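Local coordinates for protein transcriptional regulator, LacI family (Arthrobacter sp., PDB 4RKQ) that probably regulates transcription as a LacI-family factor that responds to a sugar or related small ligand bound in its periplasmic-binding-protein-like domain, at residues A115-V120 with A156-E161; I131-A136 with P147-G152; G19-D24 with D72-Y77. One frame throughout, in Å; residues are numbered along the deposited sequence.

Contact 1: residues A115-V120 with A156-E161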
loop_
_atom_site.group_PDB
_atom_site.type_symbol
_atom_site.label_atom_id
_atom_site.label_comp_id
_atom_site.label_asym_id
_atom_site.label_seq_id
_atom_site.Cartn_x
_atom_site.Cartn_y
_atom_site.Cartn_z
ATOM N N ALA A 115 -16.525 9.809 15.707
ATOM C CA ALA A 115 -15.344 10.311 15.002
ATOM C C ALA A 115 -15.517 11.785 14.640
ATOM O O ALA A 115 -14.576 12.573 14.753
ATOM C CB ALA A 115 -15.091 9.499 13.720
ATOM N N ALA A 116 -16.707 12.126 14.157
ATOM C CA ALA A 116 -17.021 13.480 13.718
ATOM C C ALA A 116 -16.934 14.435 14.890
ATOM O O ALA A 116 -16.376 15.529 14.770
ATOM C CB ALA A 116 -18.412 13.522 13.082
ATOM N N LYS A 117 -17.433 14.006 16.035
ATOM C CA LYS A 117 -17.406 14.833 17.227
ATOM C C LYS A 117 -15.984 15.076 17.663
ATOM O O LYS A 117 -15.618 16.194 17.974
ATOM C CB LYS A 117 -18.206 14.195 18.367
ATOM C CG LYS A 117 -17.932 14.826 19.727
ATOM C CD LYS A 117 -19.142 14.797 20.652
ATOM C CE LYS A 117 -19.345 13.459 21.343
ATOM N NZ LYS A 117 -18.411 13.245 22.479
ATOM N N VAL A 118 -15.163 14.038 17.652
ATOM C CA VAL A 118 -13.783 14.164 18.071
ATOM C C VAL A 118 -12.958 15.034 17.125
ATOM O O VAL A 118 -12.188 15.904 17.567
ATOM C CB VAL A 118 -13.134 12.798 18.303
ATOM C CG1 VAL A 118 -11.667 12.936 18.647
ATOM C CG2 VAL A 118 -13.857 12.071 19.437
ATOM N N ALA A 119 -13.150 14.847 15.825
ATOM C CA ALA A 119 -12.320 15.543 14.830
ATOM C C ALA A 119 -12.679 17.031 14.815
ATOM O O ALA A 119 -11.810 17.883 14.825
ATOM C CB ALA A 119 -12.522 14.944 13.450
ATOM N N VAL A 120 -13.971 17.319 14.786
ATOM C CA VAL A 120 -14.482 18.684 14.835
ATOM C C VAL A 120 -14.044 19.403 16.132
ATOM O O VAL A 120 -13.648 20.554 16.090
ATOM C CB VAL A 120 -16.010 18.706 14.645
ATOM C CG1 VAL A 120 -16.559 20.117 14.831
ATOM C CG2 VAL A 120 -16.348 18.256 13.226
ATOM N N ALA A 156 -20.996 16.652 8.607
ATOM C CA ALA A 156 -21.876 17.763 8.245
ATOM C C ALA A 156 -22.912 18.009 9.333
ATOM O O ALA A 156 -23.159 19.150 9.707
ATOM C CB ALA A 156 -22.558 17.487 6.943
ATOM N N GLY A 157 -23.487 16.924 9.836
ATOM C CA GLY A 157 -24.334 16.941 11.005
ATOM C C GLY A 157 -23.707 17.635 12.192
ATOM O O GLY A 157 -24.342 18.483 12.800
ATOM N N ARG A 158 -22.464 17.291 12.527
ATOM C CA ARG A 158 -21.836 17.878 13.682
ATOM C C ARG A 158 -21.580 19.369 13.482
ATOM O O ARG A 158 -21.803 20.180 14.390
ATOM C CB ARG A 158 -20.545 17.154 14.039
ATOM C CG ARG A 158 -19.817 17.679 15.262
ATOM C CD ARG A 158 -20.702 17.644 16.485
ATOM N NE ARG A 158 -19.955 17.938 17.709
ATOM C CZ ARG A 158 -20.478 17.964 18.932
ATOM N NH1 ARG A 158 -21.768 17.723 19.108
ATOM N NH2 ARG A 158 -19.710 18.232 19.981
ATOM N N LEU A 159 -21.076 19.730 12.308
ATOM C CA LEU A 159 -20.794 21.124 12.036
ATOM C C LEU A 159 -22.102 21.954 11.972
ATOM O O LEU A 159 -22.115 23.089 12.425
ATOM C CB LEU A 159 -20.023 21.269 10.734
ATOM C CG LEU A 159 -18.561 20.807 10.752
ATOM C CD1 LEU A 159 -18.040 20.679 9.334
ATOM C CD2 LEU A 159 -17.688 21.760 11.550
ATOM N N ASP A 160 -23.164 21.414 11.372
ATOM C CA ASP A 160 -24.474 22.084 11.366
ATOM C C ASP A 160 -24.988 22.264 12.814
ATOM O O ASP A 160 -25.398 23.346 13.221
ATOM C CB ASP A 160 -25.476 21.298 10.521
ATOM C CG ASP A 160 -25.305 21.522 9.031
ATOM O OD1 ASP A 160 -24.628 22.494 8.627
ATOM O OD2 ASP A 160 -25.867 20.732 8.240
ATOM N N GLU A 161 -24.927 21.202 13.596
ATOM C CA GLU A 161 -25.295 21.248 15.007
ATOM C C GLU A 161 -24.557 22.332 15.786
ATOM O O GLU A 161 -25.114 22.918 16.695
ATOM C CB GLU A 161 -25.015 19.891 15.639
ATOM C CG GLU A 161 -25.010 19.831 17.155
ATOM C CD GLU A 161 -25.207 18.417 17.664
ATOM O OE1 GLU A 161 -24.595 17.472 17.105
ATOM O OE2 GLU A 161 -25.988 18.252 18.623
HETATM O O HOH W 1 -17.336 18.481 18.062
#

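Contact 2: residues I131-A136 with P147-G152. With EDO (1,2-ethanediol), chain F.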
loop_
_atom_site.group_PDB
_atom_site.type_symbol
_atom_site.label_atom_id
_atom_site.label_comp_id
_atom_site.label_asym_id
_atom_site.label_seq_id
_atom_site.Cartn_x
_atom_site.Cartn_y
_atom_site.Cartn_z
ATOM N N ILE A 131 -14.057 26.237 8.190
ATOM C CA ILE A 131 -13.776 24.791 8.070
ATOM C C ILE A 131 -14.261 24.230 6.742
ATOM O O ILE A 131 -15.271 24.688 6.213
ATOM C CB ILE A 131 -14.422 24.045 9.245
ATOM C CG1 ILE A 131 -13.708 24.484 10.513
ATOM C CG2 ILE A 131 -14.293 22.530 9.077
ATOM C CD1 ILE A 131 -14.276 23.956 11.807
ATOM N N ALA A 132 -13.567 23.233 6.186
ATOM C CA ALA A 132 -14.062 22.574 4.968
ATOM C C ALA A 132 -13.968 21.079 5.160
ATOM O O ALA A 132 -13.088 20.619 5.873
ATOM C CB ALA A 132 -13.287 23.012 3.757
ATOM N N TYR A 133 -14.937 20.344 4.615
ATOM C CA TYR A 133 -14.922 18.868 4.665
ATOM C C TYR A 133 -14.798 18.442 3.230
ATOM O O TYR A 133 -15.538 18.903 2.396
ATOM C CB TYR A 133 -16.203 18.266 5.261
ATOM C CG TYR A 133 -16.196 16.751 5.168
ATOM C CD1 TYR A 133 -15.296 15.995 5.894
ATOM C CD2 TYR A 133 -17.063 16.092 4.305
ATOM C CE1 TYR A 133 -15.266 14.602 5.777
ATOM C CE2 TYR A 133 -17.055 14.715 4.196
ATOM C CZ TYR A 133 -16.167 13.975 4.924
ATOM O OH TYR A 133 -16.186 12.602 4.769
ATOM N N LEU A 134 -13.843 17.576 2.957
ATOM C CA LEU A 134 -13.635 17.082 1.626
ATOM C C LEU A 134 -14.165 15.650 1.586
ATOM O O LEU A 134 -13.643 14.768 2.227
ATOM C CB LEU A 134 -12.147 17.147 1.286
ATOM C CG LEU A 134 -11.758 16.335 0.048
ATOM C CD1 LEU A 134 -12.473 16.833 -1.194
ATOM C CD2 LEU A 134 -10.259 16.390 -0.085
ATOM N N GLU A 135 -15.165 15.439 0.751
ATOM C CA GLU A 135 -15.938 14.211 0.704
ATOM C C GLU A 135 -15.436 13.388 -0.477
ATOM O O GLU A 135 -15.082 13.939 -1.491
ATOM C CB GLU A 135 -17.407 14.626 0.457
ATOM C CG GLU A 135 -18.413 13.536 0.179
ATOM C CD GLU A 135 -18.687 12.718 1.409
ATOM O OE1 GLU A 135 -17.733 12.081 1.887
ATOM O OE2 GLU A 135 -19.841 12.710 1.894
ATOM N N ALA A 136 -15.496 12.069 -0.383
ATOM C CA ALA A 136 -15.195 11.219 -1.545
ATOM C C ALA A 136 -16.516 11.035 -2.330
ATOM O O ALA A 136 -17.531 10.607 -1.754
ATOM C CB ALA A 136 -14.685 9.889 -1.065
ATOM N N PRO A 147 -23.585 16.096 1.181
ATOM C CA PRO A 147 -22.782 14.968 1.688
ATOM C C PRO A 147 -23.424 13.639 1.337
ATOM O O PRO A 147 -24.605 13.455 1.635
ATOM C CB PRO A 147 -22.777 15.160 3.217
ATOM C CG PRO A 147 -23.430 16.467 3.478
ATOM C CD PRO A 147 -24.236 16.838 2.272
ATOM N N CYS A 148 -22.649 12.737 0.724
ATOM C CA CYS A 148 -23.153 11.425 0.283
ATOM C C CYS A 148 -22.717 10.190 1.095
ATOM O O CYS A 148 -23.397 9.183 1.033
ATOM C CB CYS A 148 -22.814 11.197 -1.180
ATOM S SG CYS A 148 -21.141 11.667 -1.684
ATOM N N THR A 149 -21.609 10.248 1.834
ATOM C CA THR A 149 -21.164 9.091 2.600
ATOM C C THR A 149 -21.674 9.132 4.022
ATOM O O THR A 149 -22.024 10.154 4.541
ATOM C CB THR A 149 -19.637 8.939 2.606
ATOM O OG1 THR A 149 -19.016 10.038 3.291
ATOM C CG2 THR A 149 -19.130 8.850 1.194
ATOM N N VAL A 150 -21.695 7.988 4.678
ATOM C CA VAL A 150 -22.124 7.956 6.058
ATOM C C VAL A 150 -21.233 8.830 6.923
ATOM O O VAL A 150 -21.703 9.569 7.785
ATOM C CB VAL A 150 -22.097 6.509 6.583
ATOM C CG1 VAL A 150 -22.374 6.469 8.077
ATOM C CG2 VAL A 150 -23.108 5.670 5.784
ATOM N N ARG A 151 -19.930 8.747 6.697
ATOM C CA ARG A 151 -19.004 9.468 7.556
ATOM C C ARG A 151 -19.150 10.938 7.277
ATOM O O ARG A 151 -19.148 11.727 8.211
ATOM C CB ARG A 151 -17.551 8.980 7.411
ATOM C CG ARG A 151 -16.855 9.305 6.101
ATOM C CD ARG A 151 -15.444 8.707 6.093
ATOM N NE ARG A 151 -15.489 7.257 5.920
ATOM C CZ ARG A 151 -14.434 6.494 5.643
ATOM N NH1 ARG A 151 -13.217 7.029 5.504
ATOM N NH2 ARG A 151 -14.595 5.194 5.492
ATOM N N GLY A 152 -19.329 11.275 6.003
ATOM C CA GLY A 152 -19.498 12.661 5.559
ATOM C C GLY A 152 -20.766 13.285 6.121
ATOM O O GLY A 152 -20.742 14.434 6.542
HETATM C C1 EDO F . -11.110 3.844 3.101
HETATM O O1 EDO F . -9.877 4.588 3.130
HETATM C C2 EDO F . -11.465 3.313 4.472
HETATM O O2 EDO F . -11.733 4.470 5.274
#

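Contact 3: residues G19-D24 with D72-Y77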
loop_
_atom_site.group_PDB
_atom_site.type_symbol
_atom_site.label_atom_id
_atom_site.label_comp_id
_atom_site.label_asym_id
_atom_site.label_seq_id
_atom_site.Cartn_x
_atom_site.Cartn_y
_atom_site.Cartn_z
ATOM N N GLY A 19 -10.969 -16.244 2.693
ATOM C CA GLY A 19 -10.836 -15.291 1.563
ATOM C C GLY A 19 -10.986 -13.866 2.046
ATOM O O GLY A 19 -11.815 -13.575 2.891
ATOM N N LEU A 20 -10.151 -12.968 1.522
ATOM C CA LEU A 20 -10.214 -11.577 1.841
ATOM C C LEU A 20 -10.527 -10.840 0.547
ATOM O O LEU A 20 -9.775 -10.918 -0.429
ATOM C CB LEU A 20 -8.835 -11.157 2.358
ATOM C CG LEU A 20 -8.443 -9.997 3.213
ATOM C CD1 LEU A 20 -9.474 -9.675 4.279
ATOM C CD2 LEU A 20 -7.086 -10.420 3.815
ATOM N N ALA A 21 -11.633 -10.123 0.540
ATOM C CA ALA A 21 -12.052 -9.353 -0.643
ATOM C C ALA A 21 -11.796 -7.826 -0.402
ATOM O O ALA A 21 -12.281 -7.235 0.578
ATOM C CB ALA A 21 -13.516 -9.627 -0.938
ATOM N N ILE A 22 -10.994 -7.209 -1.248
ATOM C CA ILE A 22 -10.758 -5.778 -1.130
ATOM C C ILE A 22 -10.988 -5.101 -2.486
ATOM O O ILE A 22 -10.669 -5.695 -3.490
ATOM C CB ILE A 22 -9.369 -5.437 -0.604
ATOM C CG1 ILE A 22 -8.353 -6.219 -1.359
ATOM C CG2 ILE A 22 -9.279 -5.801 0.896
ATOM C CD1 ILE A 22 -6.969 -5.659 -1.229
ATOM N N PRO A 23 -11.545 -3.885 -2.467
ATOM C CA PRO A 23 -11.909 -3.225 -3.712
ATOM C C PRO A 23 -10.744 -2.680 -4.507
ATOM O O PRO A 23 -10.915 -2.410 -5.648
ATOM C CB PRO A 23 -12.799 -2.067 -3.265
ATOM C CG PRO A 23 -12.480 -1.840 -1.859
ATOM C CD PRO A 23 -12.015 -3.141 -1.293
ATOM N N ASP A 24 -9.597 -2.441 -3.880
ATOM C CA ASP A 24 -8.396 -2.035 -4.611
ATOM C C ASP A 24 -7.221 -2.221 -3.713
ATOM O O ASP A 24 -7.383 -2.494 -2.533
ATOM C CB ASP A 24 -8.465 -0.563 -5.072
ATOM C CG ASP A 24 -8.586 0.422 -3.918
ATOM O OD1 ASP A 24 -7.644 0.555 -3.092
ATOM O OD2 ASP A 24 -9.646 1.061 -3.825
ATOM N N ASP A 72 -13.526 -21.231 3.384
ATOM C CA ASP A 72 -14.515 -21.592 4.358
ATOM C C ASP A 72 -15.262 -20.379 4.862
ATOM O O ASP A 72 -16.267 -20.511 5.562
ATOM C CB ASP A 72 -13.818 -22.231 5.541
ATOM C CG ASP A 72 -13.118 -23.511 5.174
ATOM O OD1 ASP A 72 -13.666 -24.295 4.365
ATOM O OD2 ASP A 72 -11.979 -23.686 5.638
ATOM N N ALA A 73 -14.767 -19.196 4.527
ATOM C CA ALA A 73 -15.318 -17.939 5.058
ATOM C C ALA A 73 -14.697 -16.802 4.291
ATOM O O ALA A 73 -13.606 -16.973 3.712
ATOM C CB ALA A 73 -14.976 -17.773 6.538
ATOM N N VAL A 74 -15.329 -15.634 4.358
ATOM C CA VAL A 74 -14.781 -14.449 3.694
ATOM C C VAL A 74 -14.842 -13.280 4.631
ATOM O O VAL A 74 -15.811 -13.128 5.332
ATOM C CB VAL A 74 -15.545 -14.093 2.412
ATOM C CG1 VAL A 74 -15.071 -12.762 1.822
ATOM C CG2 VAL A 74 -15.422 -15.218 1.382
ATOM N N ILE A 75 -13.781 -12.479 4.614
ATOM C CA ILE A 75 -13.725 -11.185 5.309
ATOM C C ILE A 75 -13.535 -10.160 4.188
ATOM O O ILE A 75 -12.625 -10.313 3.347
ATOM C CB ILE A 75 -12.512 -11.144 6.242
ATOM C CG1 ILE A 75 -12.767 -12.052 7.421
ATOM C CG2 ILE A 75 -12.272 -9.696 6.733
ATOM C CD1 ILE A 75 -11.476 -12.353 8.190
ATOM N N GLY A 76 -14.389 -9.148 4.116
ATOM C CA GLY A 76 -14.273 -8.209 3.012
ATOM C C GLY A 76 -14.945 -6.860 3.128
ATOM O O GLY A 76 -15.852 -6.661 3.941
ATOM N N TYR A 77 -14.468 -5.958 2.289
ATOM C CA TYR A 77 -15.138 -4.715 1.978
ATOM C C TYR A 77 -15.815 -4.967 0.641
ATOM O O TYR A 77 -15.157 -5.116 -0.374
ATOM C CB TYR A 77 -14.133 -3.584 1.869
ATOM C CG TYR A 77 -13.659 -3.024 3.174
ATOM C CD1 TYR A 77 -12.646 -3.669 3.933
ATOM C CD2 TYR A 77 -14.190 -1.858 3.662
ATOM C CE1 TYR A 77 -12.206 -3.133 5.126
ATOM C CE2 TYR A 77 -13.759 -1.331 4.850
ATOM C CZ TYR A 77 -12.772 -1.942 5.561
ATOM O OH TYR A 77 -12.399 -1.387 6.748
#

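Contact 1: residues A115-V120 with A156-E161
Val120 and Leu159 make the apolar half of a helix-to-helix packing in the C-terminal lobe of a periplasmic-binding-protein-like α/β fold, where helix 112-125 lies against helix 150-161. The axes of the two short segments approach to 9.2 Å at a signed angle of -55°, a gap spanned by Val120, Leu159 and the stem of Arg158. On the buried side, Val120 CG1 meets Leu159 CD2 at 3.8 Å, and the same valine presses CB and both methyls on Arg158 CG, the nearest pair being Val120 CB to Arg158 CG at 4.0 Å. Ala116, one turn earlier, sets its CB 4.3 Å from Arg158 CB. Leu196 of strand 194-197 also touches Val120, while Trp166 of strand 166-171 packs on Leu159, which places this half of the contact over the sheet.

The outer side is held differently. Arg158 starts with CG anti to its backbone N (chi1 -179°) and bends at chi2 (57°), which carries the aliphatic part past Val120 and delivers the guanidinium to Lys117. There Lys117 CD lies over one face of the Arg158 guanidinium, 3.5 Å from Arg158 NH2 and displaced toward the rim. The lysine chain bends repeatedly and takes its ammonium away, so Lys117 NZ remains 5.7 Å from Arg158 NH2, a spacing that would probably soften the like-charge repulsion. In its own plane the guanidinium is engaged at the edge, by a salt bridge from Arg158 NH1 to Glu161 OE1 whose hydrogen bond is weak, and by a water. That water joins the two helices: it accepts from Arg158 NE at 2.7 Å and donates to the backbone O of Lys117 at 2.9 Å.

Contact 2: residues I131-A136 with P147-G152
Extended at chi1 (172°) but folded at chi2 (71°), Glu135 swings its carboxylate off strand 131-136 onto the turn before helix 150-161, where Thr149 holds OG1 between its backbone N and carbonyl carbon. The two side chains come from opposite directions, and both carboxylate oxygens are used. Thr149 OG1 donates to Glu135 OE1 over 2.8 Å, on the syn side and somewhat out of the carboxylate plane. Thr149 N reaches Glu135 OE2 at 3.0 Å in a nearly straight bond (175°), yet from well above that plane. Cys148 N adds a weaker, bent bond to the same OE2, and weak bonds from Tyr133 OH and Ala136 N approach OE1, so the buried carboxylate is met by five donors.

Thr149 is the helix N-cap: while its hydroxyl donates to Glu135 OE1, Thr149 OG1 accepts from Gly152 N at 3.0 Å. Glu135 probably fixes the rotation of this hydroxyl, and the helix N-terminus would be expected to stabilise its negative charge. Gly152 CA lies 3.4 Å from Tyr133 OH. Arg151 CG also packs there, while its guanidinium bonds to Phe198 O, makes a cation-pi contact with that ring, and grips O2 of a 1,2-ethanediol. The diol, probably from the crystallisation liquor, also binds Asn27, Asn199 and Asp227, consistent with the family's effector cleft.

The contact opens the beta-alpha-beta unit of strand 131-136, helix 150-161 and strand 166-171; strand 131-136 runs between strands 194-197 and 166-171, and Tyr112 of helix 112-125 touches Arg151.

Contact 3: residues G19-D24 with D72-Y77
Gly19 O takes the shortest polar bond between the two strands, from Ile75 N at 2.8 Å. A second, weaker kind of contact reaches the same oxygen from Val74 CA, a CA-H...O approach of 3.2 Å. Ile75 O is shared likewise: Ala21 N donates to it at 3.0 Å and Leu20 CA lies close at 3.1 Å. Gly19 N to Ala73 O, almost straight at 177°, and Tyr77 N to Ala21 O complete the four-bond ladder.

Gly19 pairs with Val74, Leu20 with Ile75 and Ala21 with Gly76, all parallel, and the segment axes are 4.6 Å apart at 28°. This is the parallel core of the N-terminal lobe of the periplasmic-binding-protein-like fold, in which strand 17-22 lies between strands 47-52 and 73-76.

On the face bearing Leu20 and Ile75, Leu20 turns CD1 toward its partner and meets Ile75 CG2 at 3.7 Å. Phe33 and Val38 of helix 29-43 pack on Leu20, while Ile95 and Leu97 of strand 94-97 touch Ile75. Between these two strands the other face brings less side chain together: Ala21 CB and Val74 CG1 are 4.5 Å apart, and both Gly19 and Gly76 lack a side chain there.

Past the ladder, Pro23 CD rests 3.8 Å from Tyr77 CB. With CG anti to its carbonyl carbon (chi1 -79°), Tyr77 directs its ring away from the proline to edge-to-face contacts with Phe30 and Phe33, and its OH is hydrogen-bonded to Tyr29 OH.

How the contacts relate
Contacts 1 and 2 share helix 150-161 and touch directly, with Ala156 CB against Pro147 CG at 3.7 Å, their centres about 11 Å apart. Contact 3 belongs to the other lobe, on the opposite side of the chain's centre, about 31 Å from contact 1 and 26 Å from contact 2 between centres. Its chemistry is the most regular, backbone bonds within a buried parallel sheet. Contact 2 is partly buried and depends on a carboxylate holding a helix start. Contact 1 is largely buried helix-on-helix packing, with its Lys117 and Arg158 side toward solvent, where charges and a water take over. Contacts 2 and 3 both involve parallel core strands of their respective lobes.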